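Local coordinates for peptidoglycan synthetase penicillin-binding protein 3 (Bifidobacterium adolescentis, PDB 4YE5) that probably binds penicillin and, as in other transpeptidase-family penicillin-binding proteins, probably cross-links peptidoglycan at the cell membrane, at residues Asn514-Ile519 / Tyr550-Ser555; Met246-Gln251 / Ala414-Ala419; Ile509-Asn514 / Phe545-Tyr550. All coordinates share one frame; numbering follows the deposited sequence.

Overall arrangement
All three contacts join the five-stranded antiparallel sheet of the penicillin-binding transpeptidase fold to the helices packed against it, or to the loop that follows one of them. Contact 2 comes first along the chain and closes before the others open; contacts 1 and 3 interlock, their segments alternating and sharing N514 and Y550. The centres of contacts 1 and 3 are about 2 Å apart, and that of contact 2 is about 12 Å from each. Strands 242-249, 517-524 and 501-510 lie side by side in the sheet. Helix 408-419 packs on one face in contact 2, while the C-terminal helix 535-549 and the loop after it cover the other in contacts 1 and 3, so the sheet forms the middle layer of a helix-sheet-helix sandwich.

Contact 1: Asn514-Ile519 / Tyr550-Ser555; sequences NPRFVI and YEVPAS
The side chains of F517 and Y550 cross at about a right angle, with their ring planes tilted 45° to each other and the centroids 5.5 Å apart. The closest approach runs from F517 CZ to Y550 CD2, 3.6 Å, and the far end of the F517 ring, CZ with CE2, leans on the CD2-CE2 side of the tyrosine. R516 comes to the same aromatic from beside F517. Its CG rests on one face of the F517 ring, offset toward the rim, and the chain, bent at chi2 (82°), carries the guanidinium up to the base of Y550, with NH2 3.7 Å from Y550 CB. R516 and F517 both face I510 of the adjoining strand in a classic beta bulge, which puts two successive side chains on one side of the sheet. On the opposing segment, E551 with its positive phi is the C-prime residue of a Schellman motif that ends helix 535-549 and turns the chain so that V552 CG2 comes within 4.1 Å of R516 NH1. No direct hydrogen bond crosses between the segments; two waters in the plane of the guanidinium do the joining. One accepts from R516 NH2 at 2.8 Å, the other from R516 NH1 at 2.7 Å, and both donate to Y550 O. R516 NH2 also bonds a glycerol, probably from the crystallisation liquor.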
ATOM      1  N   ASN A 514      -9.882 -15.722  20.348  1.00 25.79           N
ATOM      2  CA  ASN A 514     -10.830 -14.754  19.781  1.00 23.98           C
ATOM      3  C   ASN A 514     -10.059 -13.911  18.795  1.00 21.60           C
ATOM      4  O   ASN A 514      -9.769 -12.754  19.081  1.00 21.63           O
ATOM      5  CB  ASN A 514     -11.428 -13.855  20.888  1.00 31.90           C
ATOM      6  CG  ASN A 514     -12.516 -12.900  20.368  1.00 41.76           C
ATOM      7  OD1 ASN A 514     -12.974 -13.015  19.228  1.00 44.57           O
ATOM      8  ND2 ASN A 514     -12.926 -11.948  21.211  1.00 38.90           N
ATOM      9  N   PRO A 515      -9.674 -14.507  17.652  1.00 21.24           N
ATOM     10  CA  PRO A 515      -8.644 -13.915  16.784  1.00 19.34           C
ATOM     11  C   PRO A 515      -8.977 -12.490  16.373  1.00 24.01           C
ATOM     12  O   PRO A 515     -10.086 -12.203  15.949  1.00 22.92           O
ATOM     13  CB  PRO A 515      -8.656 -14.840  15.564  1.00 16.14           C
ATOM     14  CG  PRO A 515      -8.993 -16.184  16.157  1.00 21.03           C
ATOM     15  CD  PRO A 515     -10.111 -15.824  17.149  1.00 24.37           C
ATOM     16  N   ARG A 516      -8.001 -11.608  16.489  1.00 19.89           N
ATOM     17  CA  ARG A 516      -8.210 -10.207  16.161  1.00 16.28           C
ATOM     18  C   ARG A 516      -7.271  -9.763  15.042  1.00 19.27           C
ATOM     19  O   ARG A 516      -7.680  -9.064  14.112  1.00 18.11           O
ATOM     20  CB  ARG A 516      -7.958  -9.375  17.413  1.00 20.42           C
ATOM     21  CG  ARG A 516      -8.025  -7.890  17.196  1.00 30.20           C
ATOM     22  CD  ARG A 516      -9.439  -7.379  17.220  1.00 40.49           C
ATOM     23  NE  ARG A 516      -9.461  -5.921  17.286  1.00 43.31           N
ATOM     24  CZ  ARG A 516      -9.763  -5.223  18.372  1.00 31.61           C
ATOM     25  NH1 ARG A 516     -10.094  -5.843  19.504  1.00 28.26           N
ATOM     26  NH2 ARG A 516      -9.760  -3.901  18.316  1.00 26.73           N
ATOM     27  N   PHE A 517      -6.006 -10.168  15.133  1.00 16.46           N
ATOM     28  CA  PHE A 517      -5.016  -9.803  14.123  1.00 12.69           C
ATOM     29  C   PHE A 517      -4.250 -10.986  13.602  1.00 16.86           C
ATOM     30  O   PHE A 517      -4.061 -11.976  14.301  1.00 17.29           O
ATOM     31  CB  PHE A 517      -3.984  -8.820  14.695  1.00 17.48           C
ATOM     32  CG  PHE A 517      -4.589  -7.564  15.255  1.00 21.19           C
ATOM     33  CD1 PHE A 517      -5.129  -6.591  14.410  1.00 23.99           C
ATOM     34  CD2 PHE A 517      -4.615  -7.351  16.616  1.00 18.57           C
ATOM     35  CE1 PHE A 517      -5.710  -5.413  14.941  1.00 23.51           C
ATOM     36  CE2 PHE A 517      -5.194  -6.185  17.164  1.00 24.37           C
ATOM     37  CZ  PHE A 517      -5.740  -5.221  16.324  1.00 21.22           C
ATOM     38  N   VAL A 518      -3.756 -10.840  12.378  1.00 12.06           N
ATOM     39  CA  VAL A 518      -2.670 -11.671  11.899  1.00 13.33           C
ATOM     40  C   VAL A 518      -1.464 -10.780  11.652  1.00 13.21           C
ATOM     41  O   VAL A 518      -1.577  -9.673  11.092  1.00 13.80           O
ATOM     42  CB  VAL A 518      -3.033 -12.403  10.594  1.00 12.73           C
ATOM     43  CG1 VAL A 518      -1.841 -13.269  10.120  1.00 10.50           C
ATOM     44  CG2 VAL A 518      -4.275 -13.266  10.831  1.00 14.48           C
ATOM     45  N   ILE A 519      -0.320 -11.259  12.099  1.00 11.80           N
ATOM     46  CA  ILE A 519       0.913 -10.500  12.052  1.00 12.22           C
ATOM     47  C   ILE A 519       1.920 -11.412  11.426  1.00 13.51           C
ATOM     48  O   ILE A 519       2.184 -12.498  11.938  1.00 12.63           O
ATOM     49  CB  ILE A 519       1.436 -10.206  13.472  1.00 16.61           C
ATOM     50  CG1 ILE A 519       0.389  -9.432  14.300  1.00 15.03           C
ATOM     51  CG2 ILE A 519       2.741  -9.395  13.406  1.00  9.92           C
ATOM     52  CD1 ILE A 519       0.664  -9.552  15.809  1.00 16.53           C
ATOM     53  N   TYR A 550      -5.055  -1.617  21.557  1.00 23.61           N
ATOM     54  CA  TYR A 550      -6.496  -1.811  21.383  1.00 24.64           C
ATOM     55  C   TYR A 550      -7.167  -2.362  22.629  1.00 25.93           C
ATOM     56  O   TYR A 550      -8.361  -2.683  22.610  1.00 30.04           O
ATOM     57  CB  TYR A 550      -6.777  -2.682  20.149  1.00 21.03           C
ATOM     58  CG  TYR A 550      -6.327  -1.988  18.883  1.00 23.56           C
ATOM     59  CD1 TYR A 550      -7.092  -0.964  18.318  1.00 25.39           C
ATOM     60  CD2 TYR A 550      -5.113  -2.303  18.287  1.00 22.28           C
ATOM     61  CE1 TYR A 550      -6.672  -0.297  17.171  1.00 24.63           C
ATOM     62  CE2 TYR A 550      -4.691  -1.648  17.128  1.00 22.14           C
ATOM     63  CZ  TYR A 550      -5.469  -0.649  16.577  1.00 28.77           C
ATOM     64  OH  TYR A 550      -5.042   0.005  15.428  1.00 23.56           O
ATOM     65  N   GLU A 551      -6.406  -2.442  23.723  1.00 23.58           N
ATOM     66  CA  GLU A 551      -6.959  -2.875  25.007  1.00 25.70           C
ATOM     67  C   GLU A 551      -7.699  -4.203  24.865  1.00 27.44           C
ATOM     68  O   GLU A 551      -8.848  -4.339  25.288  1.00 31.04           O
ATOM     69  CB  GLU A 551      -7.889  -1.789  25.585  1.00 29.42           C
ATOM     70  CG  GLU A 551      -7.203  -0.418  25.696  1.00 27.99           C
ATOM     71  CD  GLU A 551      -8.071   0.646  26.363  1.00 45.27           C
ATOM     72  OE1 GLU A 551      -8.627   1.492  25.630  1.00 45.47           O
ATOM     73  OE2 GLU A 551      -8.191   0.641  27.615  1.00 49.33           O
ATOM     74  N   VAL A 552      -7.040  -5.173  24.239  1.00 26.02           N
ATOM     75  CA  VAL A 552      -7.657  -6.473  23.976  1.00 24.47           C
ATOM     76  C   VAL A 552      -7.756  -7.251  25.293  1.00 28.27           C
ATOM     77  O   VAL A 552      -6.775  -7.344  26.030  1.00 29.20           O
ATOM     78  CB  VAL A 552      -6.836  -7.266  22.924  1.00 23.82           C
ATOM     79  CG1 VAL A 552      -7.527  -8.602  22.581  1.00 25.09           C
ATOM     80  CG2 VAL A 552      -6.627  -6.406  21.643  1.00 18.32           C
ATOM     81  N   PRO A 553      -8.942  -7.804  25.601  1.00 28.39           N
ATOM     82  CA  PRO A 553      -9.053  -8.597  26.827  1.00 29.44           C
ATOM     83  C   PRO A 553      -8.106  -9.798  26.813  1.00 25.62           C
ATOM     84  O   PRO A 553      -7.950 -10.433  25.766  1.00 28.01           O
ATOM     85  CB  PRO A 553     -10.512  -9.081  26.808  1.00 33.57           C
ATOM     86  CG  PRO A 553     -11.230  -8.133  25.917  1.00 38.61           C
ATOM     87  CD  PRO A 553     -10.217  -7.751  24.862  1.00 30.32           C
ATOM     88  N   ALA A 554      -7.482 -10.085  27.955  1.00 25.37           N
ATOM     89  CA  ALA A 554      -6.585 -11.226  28.100  1.00 28.34           C
ATOM     90  C   ALA A 554      -7.258 -12.549  27.721  1.00 32.83           C
ATOM     91  O   ALA A 554      -8.468 -12.704  27.861  1.00 30.24           O
ATOM     92  CB  ALA A 554      -6.047 -11.284  29.523  1.00 32.99           C
ATOM     93  N   SER A 555      -6.471 -13.505  27.241  1.00 29.02           N
ATOM     94  CA  SER A 555      -7.014 -14.813  26.874  1.00 27.40           C
ATOM     95  C   SER A 555      -7.560 -15.575  28.071  1.00 26.95           C
ATOM     96  O   SER A 555      -7.128 -15.368  29.199  1.00 28.40           O
ATOM     97  CB  SER A 555      -5.931 -15.663  26.198  1.00 26.20           C
ATOM     98  OG  SER A 555      -5.586 -15.137  24.919  1.00 24.23           O
TER
HETATM   99  O   HOH W   1     -10.496  -2.016  20.253  1.00 53.70           O
HETATM  100  O   HOH W   2     -10.352  -4.899  22.011  1.00 56.14           O

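Contact 2: Met246-Gln251 / Ala414-Ala419; sequences MVQDVQ and AISVIA
V250 packs on A419 through both of its methyl groups, and this is the tight half of the contact. CG1 and CG2 of V250 each lie 3.8 Å from A419 CB, so the alanine methyl is held against the fork of the valine. V250 CG1 also comes within 3.6 Å of A419 O, a van der Waals approach to the carbonyl at the C-terminal end of helix 408-419. With CG1 anti to the backbone N (chi1 167°), V250 presents this branch to the last turn of the helix just after strand 242-249 has ended.

The other half is polar and touches more sparingly, through the amide nitrogen of Q248 alone, though it is also buried. Q248 reaches across with its chain extended beyond CG, bringing NE2 to 3.6 Å from S416 CB. The polar groups find their partners elsewhere: Q248 NE2 bonds N413 OD1 and Q248 OE1 accepts from Q427 NE2, which together fix the rotation of the amide. S416 is modelled in two conformers, and in the one described here its OG is bonded to N413 O, one turn back in its own helix. In that conformer N413 serves both sides of the contact, with its side chain bonded to the glutamine and its carbonyl to the serine. Beyond V250 the chain heads for the surface, where Q251 is exposed and its carbonyl bonds K425 NZ.

Strand 242-249 is paired with strand 517-524 in the antiparallel sheet, with Q248 bonded through its backbone to V518. Helix 408-419 lies on this sheet, touching strand 501-510 through I415 and A419, and its far side carries A414 and I418 against helix 290-299.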
HETATM    1  N   MSE A 246       3.713  -7.236   8.376  1.00 16.89           N
HETATM    2  CA  MSE A 246       2.359  -6.854   7.998  1.00 14.75           C
HETATM    3  C   MSE A 246       1.414  -7.149   9.138  1.00 14.29           C
HETATM    4  O   MSE A 246       1.567  -8.167   9.819  1.00 14.97           O
HETATM    5  CB  MSE A 246       1.922  -7.664   6.770  1.00 13.93           C
HETATM    6  CG  MSE A 246       0.525  -7.370   6.324  1.00 24.32           C
HETATM    7 SE   MSE A 246       0.242  -8.372   4.699  0.56 16.97          SE
HETATM    8  CE  MSE A 246      -1.441  -7.637   4.217  1.00 16.61           C
ATOM      9  N   VAL A 247       0.440  -6.267   9.356  1.00 14.02           N
ATOM     10  CA  VAL A 247      -0.601  -6.518  10.343  1.00 14.16           C
ATOM     11  C   VAL A 247      -1.956  -6.448   9.644  1.00 15.60           C
ATOM     12  O   VAL A 247      -2.273  -5.441   9.000  1.00 15.92           O
ATOM     13  CB  VAL A 247      -0.582  -5.467  11.498  1.00 14.32           C
ATOM     14  CG1 VAL A 247      -1.767  -5.722  12.451  1.00 14.57           C
ATOM     15  CG2 VAL A 247       0.744  -5.500  12.258  1.00 13.86           C
ATOM     16  N   GLN A 248      -2.753  -7.503   9.761  1.00 14.85           N
ATOM     17  CA  GLN A 248      -4.068  -7.544   9.127  1.00 15.51           C
ATOM     18  C   GLN A 248      -5.191  -7.776  10.151  1.00 15.88           C
ATOM     19  O   GLN A 248      -5.046  -8.599  11.060  1.00 15.58           O
ATOM     20  CB  GLN A 248      -4.089  -8.672   8.067  1.00 15.60           C
ATOM     21  CG  GLN A 248      -5.440  -8.871   7.372  1.00 16.42           C
ATOM     22  CD  GLN A 248      -5.329  -9.750   6.150  1.00 25.84           C
ATOM     23  OE1 GLN A 248      -4.359  -9.661   5.400  1.00 21.51           O
ATOM     24  NE2 GLN A 248      -6.310 -10.612   5.947  1.00 17.23           N
ATOM     25  N   ASP A 249      -6.288  -7.036  10.014  1.00 16.57           N
ATOM     26  CA  ASP A 249      -7.485  -7.257  10.838  1.00 19.01           C
ATOM     27  C   ASP A 249      -8.227  -8.509  10.380  1.00 22.06           C
ATOM     28  O   ASP A 249      -8.682  -8.578   9.233  1.00 21.07           O
ATOM     29  CB  ASP A 249      -8.455  -6.084  10.725  1.00 19.59           C
ATOM     30  CG  ASP A 249      -9.722  -6.309  11.549  1.00 28.86           C
ATOM     31  OD1 ASP A 249      -9.646  -6.201  12.791  1.00 33.57           O
ATOM     32  OD2 ASP A 249     -10.780  -6.604  10.962  1.00 28.53           O
ATOM     33  N   VAL A 250      -8.372  -9.480  11.279  1.00 17.69           N
ATOM     34  CA  VAL A 250      -8.925 -10.785  10.925  1.00 19.98           C
ATOM     35  C   VAL A 250     -10.305 -10.715  10.293  1.00 21.63           C
ATOM     36  O   VAL A 250     -10.547 -11.310   9.247  1.00 28.06           O
ATOM     37  CB  VAL A 250      -8.968 -11.728  12.150  1.00 18.81           C
ATOM     38  CG1 VAL A 250      -9.825 -12.973  11.866  1.00 18.04           C
ATOM     39  CG2 VAL A 250      -7.555 -12.148  12.522  1.00 16.42           C
ATOM     40  N   GLN A 251     -11.227 -10.002  10.917  1.00 20.42           N
ATOM     41  CA  GLN A 251     -12.605 -10.105  10.450  1.00 29.10           C
ATOM     42  C   GLN A 251     -12.890  -9.334   9.160  1.00 33.29           C
ATOM     43  O   GLN A 251     -13.735  -9.742   8.375  1.00 30.84           O
ATOM     44  CB  GLN A 251     -13.601  -9.747  11.561  1.00 30.84           C
ATOM     45  CG  GLN A 251     -13.873 -10.977  12.450  1.00 44.73           C
ATOM     46  CD  GLN A 251     -14.701 -10.672  13.679  1.00 53.75           C
ATOM     47  OE1 GLN A 251     -15.328  -9.619  13.775  1.00 60.08           O
ATOM     48  NE2 GLN A 251     -14.705 -11.601  14.632  1.00 56.54           N
ATOM     49  N   ALA A 414      -3.674 -16.037   3.518  1.00 15.67           N
ATOM     50  CA  ALA A 414      -3.892 -17.490   3.629  1.00 17.66           C
ATOM     51  C   ALA A 414      -4.017 -17.901   5.096  1.00 15.52           C
ATOM     52  O   ALA A 414      -4.900 -18.665   5.477  1.00 18.33           O
ATOM     53  CB  ALA A 414      -2.740 -18.260   2.954  1.00 13.87           C
ATOM     54  N   ILE A 415      -3.123 -17.390   5.932  1.00 14.16           N
ATOM     55  CA  ILE A 415      -3.225 -17.640   7.366  1.00 15.32           C
ATOM     56  C   ILE A 415      -4.507 -17.056   7.978  1.00 17.71           C
ATOM     57  O   ILE A 415      -5.103 -17.651   8.888  1.00 13.95           O
ATOM     58  CB  ILE A 415      -1.980 -17.108   8.095  1.00 16.98           C
ATOM     59  CG1 ILE A 415      -0.755 -17.936   7.669  1.00 17.74           C
ATOM     60  CG2 ILE A 415      -2.175 -17.131   9.621  1.00 13.66           C
ATOM     61  CD1 ILE A 415      -0.867 -19.437   8.024  1.00 16.68           C
ATOM     62  N   SER A 416      -4.944 -15.906   7.477  0.57 17.01           N
ATOM     63  CA  SER A 416      -6.175 -15.296   7.977  0.57 16.01           C
ATOM     64  C   SER A 416      -7.359 -16.247   7.811  0.57 17.03           C
ATOM     65  O   SER A 416      -8.311 -16.215   8.603  0.57 15.95           O
ATOM     66  CB  SER A 416      -6.486 -13.987   7.241  0.57 15.23           C
ATOM     67  OG  SER A 416      -7.212 -14.257   6.056  0.57 14.82           O
ATOM     68  N   VAL A 417      -7.299 -17.099   6.791  1.00 19.39           N
ATOM     69  CA  VAL A 417      -8.401 -18.051   6.539  1.00 17.93           C
ATOM     70  C   VAL A 417      -8.648 -18.926   7.771  1.00 22.84           C
ATOM     71  O   VAL A 417      -9.800 -19.183   8.148  1.00 20.09           O
ATOM     72  CB  VAL A 417      -8.112 -18.986   5.332  1.00 22.41           C
ATOM     73  CG1 VAL A 417      -9.120 -20.141   5.278  1.00 17.78           C
ATOM     74  CG2 VAL A 417      -8.126 -18.203   4.049  1.00 19.00           C
ATOM     75  N   ILE A 418      -7.565 -19.385   8.397  1.00 17.47           N
ATOM     76  CA  ILE A 418      -7.683 -20.194   9.616  1.00 15.52           C
ATOM     77  C   ILE A 418      -8.230 -19.377  10.799  1.00 20.01           C
ATOM     78  O   ILE A 418      -8.920 -19.898  11.681  1.00 20.29           O
ATOM     79  CB  ILE A 418      -6.304 -20.783  10.047  1.00 17.78           C
ATOM     80  CG1 ILE A 418      -5.586 -21.460   8.869  1.00 21.43           C
ATOM     81  CG2 ILE A 418      -6.452 -21.711  11.227  1.00 21.41           C
ATOM     82  CD1 ILE A 418      -6.421 -22.492   8.122  1.00 20.08           C
ATOM     83  N   ALA A 419      -7.861 -18.109  10.845  1.00 15.66           N
ATOM     84  CA  ALA A 419      -8.323 -17.200  11.908  1.00 16.48           C
ATOM     85  C   ALA A 419      -9.773 -16.797  11.746  1.00 20.44           C
ATOM     86  O   ALA A 419     -10.452 -16.451  12.729  1.00 20.55           O
ATOM     87  CB  ALA A 419      -7.425 -15.926  11.918  1.00 13.77           C
TER

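Contact 3: Ile509-Asn514 / Phe545-Tyr550; sequences IIPADN and FLMQKY
Strand 501-510 ends at I510, which a cis peptide bond joins to P511; the nearest CA pair across to helix 535-549 is P511 and M547, 8.6 Å. From P511 the chain folds into a type I turn closed by N514 N to P511 O, 3.2 Å. The selenomethionine M547 makes the contact from the helix side. I510 and M547 reach toward each other tip to tip. Bends at chi2 (-66°) and chi3 (99°) fold the end of M547 so that its methyl and its selenium meet different atoms: CE lies 3.9 Å from I510 CG2, whereas SE is 4.0 Å from I510 CG1. The extended arm of I510, with chi2 at 180°, takes its CD1 to 4.1 Å from M547 CG. From the other residue of the cis pair, P511 CD touches M547 SE at 4.0 Å, the proline ring crossing the selenomethionine at a slant. These contacts are wholly apolar and buried. Around them, M547 also packs on F517 of strand 517-524 and on Y481, while I510 touches I519. Helix 535-549 thus lies over two neighbouring strands of the sheet, with V223 of helix 221-238 packed against L546 and K549, and against Y550 just past the helix end.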
ATOM      1  N   ILE A 509      -1.517 -15.587  14.701  1.00 13.87           N
ATOM      2  CA  ILE A 509      -2.910 -15.178  14.885  1.00 15.92           C
ATOM      3  C   ILE A 509      -3.058 -14.875  16.362  1.00 20.77           C
ATOM      4  O   ILE A 509      -2.688 -15.694  17.195  1.00 17.85           O
ATOM      5  CB  ILE A 509      -3.876 -16.333  14.540  1.00 12.64           C
ATOM      6  CG1 ILE A 509      -3.754 -16.692  13.054  1.00 16.19           C
ATOM      7  CG2 ILE A 509      -5.297 -15.955  14.918  1.00 14.64           C
ATOM      8  CD1 ILE A 509      -4.315 -18.101  12.689  1.00 12.79           C
ATOM      9  N   ILE A 510      -3.581 -13.702  16.700  1.00 13.32           N
ATOM     10  CA  ILE A 510      -3.630 -13.314  18.102  1.00 16.19           C
ATOM     11  C   ILE A 510      -4.885 -12.463  18.416  1.00 16.01           C
ATOM     12  O   ILE A 510      -5.316 -11.667  17.584  1.00 20.35           O
ATOM     13  CB  ILE A 510      -2.315 -12.567  18.480  1.00 18.98           C
ATOM     14  CG1 ILE A 510      -2.210 -12.367  19.997  1.00 20.81           C
ATOM     15  CG2 ILE A 510      -2.213 -11.211  17.748  1.00 18.84           C
ATOM     16  CD1 ILE A 510      -0.939 -11.651  20.425  1.00 16.00           C
ATOM     17  N   PRO A 511      -5.541 -12.701  19.573  1.00 18.77           N
ATOM     18  CA  PRO A 511      -5.340 -13.871  20.448  1.00 19.55           C
ATOM     19  C   PRO A 511      -5.989 -15.111  19.846  1.00 26.99           C
ATOM     20  O   PRO A 511      -7.016 -14.980  19.168  1.00 22.45           O
ATOM     21  CB  PRO A 511      -6.031 -13.482  21.756  1.00 17.18           C
ATOM     22  CG  PRO A 511      -6.998 -12.340  21.403  1.00 21.36           C
ATOM     23  CD  PRO A 511      -6.503 -11.720  20.118  1.00 18.35           C
ATOM     24  N   ALA A 512      -5.408 -16.287  20.086  1.00 21.43           N
ATOM     25  CA  ALA A 512      -5.921 -17.524  19.490  1.00 23.93           C
ATOM     26  C   ALA A 512      -7.387 -17.812  19.839  1.00 28.09           C
ATOM     27  O   ALA A 512      -8.114 -18.414  19.047  1.00 23.88           O
ATOM     28  CB  ALA A 512      -5.043 -18.727  19.887  1.00 22.14           C
ATOM     29  N   ASP A 513      -7.823 -17.390  21.020  1.00 23.05           N
ATOM     30  CA  ASP A 513      -9.162 -17.772  21.475  1.00 26.60           C
ATOM     31  C   ASP A 513     -10.268 -16.796  21.033  1.00 29.07           C
ATOM     32  O   ASP A 513     -11.438 -17.032  21.278  1.00 30.32           O
ATOM     33  CB  ASP A 513      -9.187 -18.029  22.986  1.00 28.35           C
ATOM     34  CG  ASP A 513      -8.573 -16.897  23.796  1.00 29.96           C
ATOM     35  OD1 ASP A 513      -7.565 -16.292  23.365  1.00 28.75           O
ATOM     36  OD2 ASP A 513      -9.096 -16.623  24.892  1.00 37.52           O
ATOM     37  N   ASN A 514      -9.882 -15.722  20.348  1.00 25.79           N
ATOM     38  CA  ASN A 514     -10.830 -14.754  19.781  1.00 23.98           C
ATOM     39  C   ASN A 514     -10.059 -13.911  18.795  1.00 21.60           C
ATOM     40  O   ASN A 514      -9.769 -12.754  19.081  1.00 21.63           O
ATOM     41  CB  ASN A 514     -11.428 -13.855  20.888  1.00 31.90           C
ATOM     42  CG  ASN A 514     -12.516 -12.900  20.368  1.00 41.76           C
ATOM     43  OD1 ASN A 514     -12.974 -13.015  19.228  1.00 44.57           O
ATOM     44  ND2 ASN A 514     -12.926 -11.948  21.211  1.00 38.90           N
ATOM     45  N   PHE A 545       2.422  -4.789  21.428  1.00 19.90           N
ATOM     46  CA  PHE A 545       1.963  -3.411  21.218  1.00 23.04           C
ATOM     47  C   PHE A 545       0.468  -3.367  20.860  1.00 20.11           C
ATOM     48  O   PHE A 545      -0.253  -2.523  21.356  1.00 18.22           O
ATOM     49  CB  PHE A 545       2.789  -2.747  20.107  1.00 23.19           C
ATOM     50  CG  PHE A 545       2.269  -1.394  19.677  1.00 28.07           C
ATOM     51  CD1 PHE A 545       2.520  -0.257  20.444  1.00 23.61           C
ATOM     52  CD2 PHE A 545       1.558  -1.256  18.500  1.00 24.72           C
ATOM     53  CE1 PHE A 545       2.042   0.988  20.052  1.00 24.32           C
ATOM     54  CE2 PHE A 545       1.084  -0.014  18.090  1.00 18.52           C
ATOM     55  CZ  PHE A 545       1.326   1.107  18.869  1.00 23.36           C
ATOM     56  N   LEU A 546       0.024  -4.275  19.984  1.00 18.89           N
ATOM     57  CA  LEU A 546      -1.373  -4.287  19.518  1.00 21.33           C
ATOM     58  C   LEU A 546      -2.386  -4.623  20.603  1.00 19.59           C
ATOM     59  O   LEU A 546      -3.467  -4.041  20.644  1.00 17.65           O
ATOM     60  CB  LEU A 546      -1.557  -5.267  18.367  1.00 19.62           C
ATOM     61  CG  LEU A 546      -0.907  -4.917  17.030  1.00 16.99           C
ATOM     62  CD1 LEU A 546      -0.947  -6.139  16.101  1.00 12.27           C
ATOM     63  CD2 LEU A 546      -1.601  -3.704  16.376  1.00 16.17           C
HETATM   64  N   MSE A 547      -2.053  -5.574  21.473  1.00 16.46           N
HETATM   65  CA  MSE A 547      -2.953  -5.913  22.574  1.00 19.79           C
HETATM   66  C   MSE A 547      -3.089  -4.728  23.530  1.00 21.22           C
HETATM   67  O   MSE A 547      -4.158  -4.493  24.066  1.00 23.48           O
HETATM   68  CB  MSE A 547      -2.469  -7.156  23.357  1.00 18.03           C
HETATM   69  CG  MSE A 547      -2.238  -8.401  22.535  1.00 22.07           C
HETATM   70 SE   MSE A 547      -3.866  -9.131  21.756  0.60 21.54          SE
HETATM   71  CE  MSE A 547      -3.713  -8.415  19.973  1.00 16.68           C
ATOM     72  N   GLN A 548      -2.000  -4.001  23.758  1.00 23.71           N
ATOM     73  CA  GLN A 548      -2.038  -2.826  24.649  1.00 25.73           C
ATOM     74  C   GLN A 548      -2.772  -1.663  23.986  1.00 24.47           C
ATOM     75  O   GLN A 548      -3.617  -1.030  24.604  1.00 26.03           O
ATOM     76  CB  GLN A 548      -0.611  -2.391  25.042  1.00 29.43           C
ATOM     77  CG  GLN A 548      -0.483  -0.949  25.617  1.00 44.78           C
ATOM     78  CD  GLN A 548      -0.633  -0.885  27.135  1.00 53.89           C
ATOM     79  OE1 GLN A 548      -0.558  -1.907  27.819  1.00 55.11           O
ATOM     80  NE2 GLN A 548      -0.839   0.322  27.666  1.00 51.73           N
ATOM     81  N   LYS A 549      -2.450  -1.384  22.719  1.00 21.46           N
ATOM     82  CA  LYS A 549      -3.089  -0.270  22.017  1.00 25.33           C
ATOM     83  C   LYS A 549      -4.597  -0.437  21.942  1.00 25.99           C
ATOM     84  O   LYS A 549      -5.337   0.492  22.216  1.00 27.50           O
ATOM     85  CB  LYS A 549      -2.543  -0.089  20.596  1.00 21.33           C
ATOM     86  CG  LYS A 549      -3.197   1.090  19.828  1.00 21.93           C
ATOM     87  CD  LYS A 549      -2.567   1.223  18.413  1.00 24.32           C
ATOM     88  CE  LYS A 549      -3.379   2.164  17.523  1.00 23.62           C
ATOM     89  NZ  LYS A 549      -3.438   3.499  18.161  1.00 24.76           N
ATOM     90  N   TYR A 550      -5.055  -1.617  21.557  1.00 23.61           N
ATOM     91  CA  TYR A 550      -6.496  -1.811  21.383  1.00 24.64           C
ATOM     92  C   TYR A 550      -7.167  -2.362  22.629  1.00 25.93           C
ATOM     93  O   TYR A 550      -8.361  -2.683  22.610  1.00 30.04           O
ATOM     94  CB  TYR A 550      -6.777  -2.682  20.149  1.00 21.03           C
ATOM     95  CG  TYR A 550      -6.327  -1.988  18.883  1.00 23.56           C
ATOM     96  CD1 TYR A 550      -7.092  -0.964  18.318  1.00 25.39           C
ATOM     97  CD2 TYR A 550      -5.113  -2.303  18.287  1.00 22.28           C
ATOM     98  CE1 TYR A 550      -6.672  -0.297  17.171  1.00 24.63           C
ATOM     99  CE2 TYR A 550      -4.691  -1.648  17.128  1.00 22.14           C
ATOM    100  CZ  TYR A 550      -5.469  -0.649  16.577  1.00 28.77           C
ATOM    101  OH  TYR A 550      -5.042   0.005  15.428  1.00 23.56           O
TER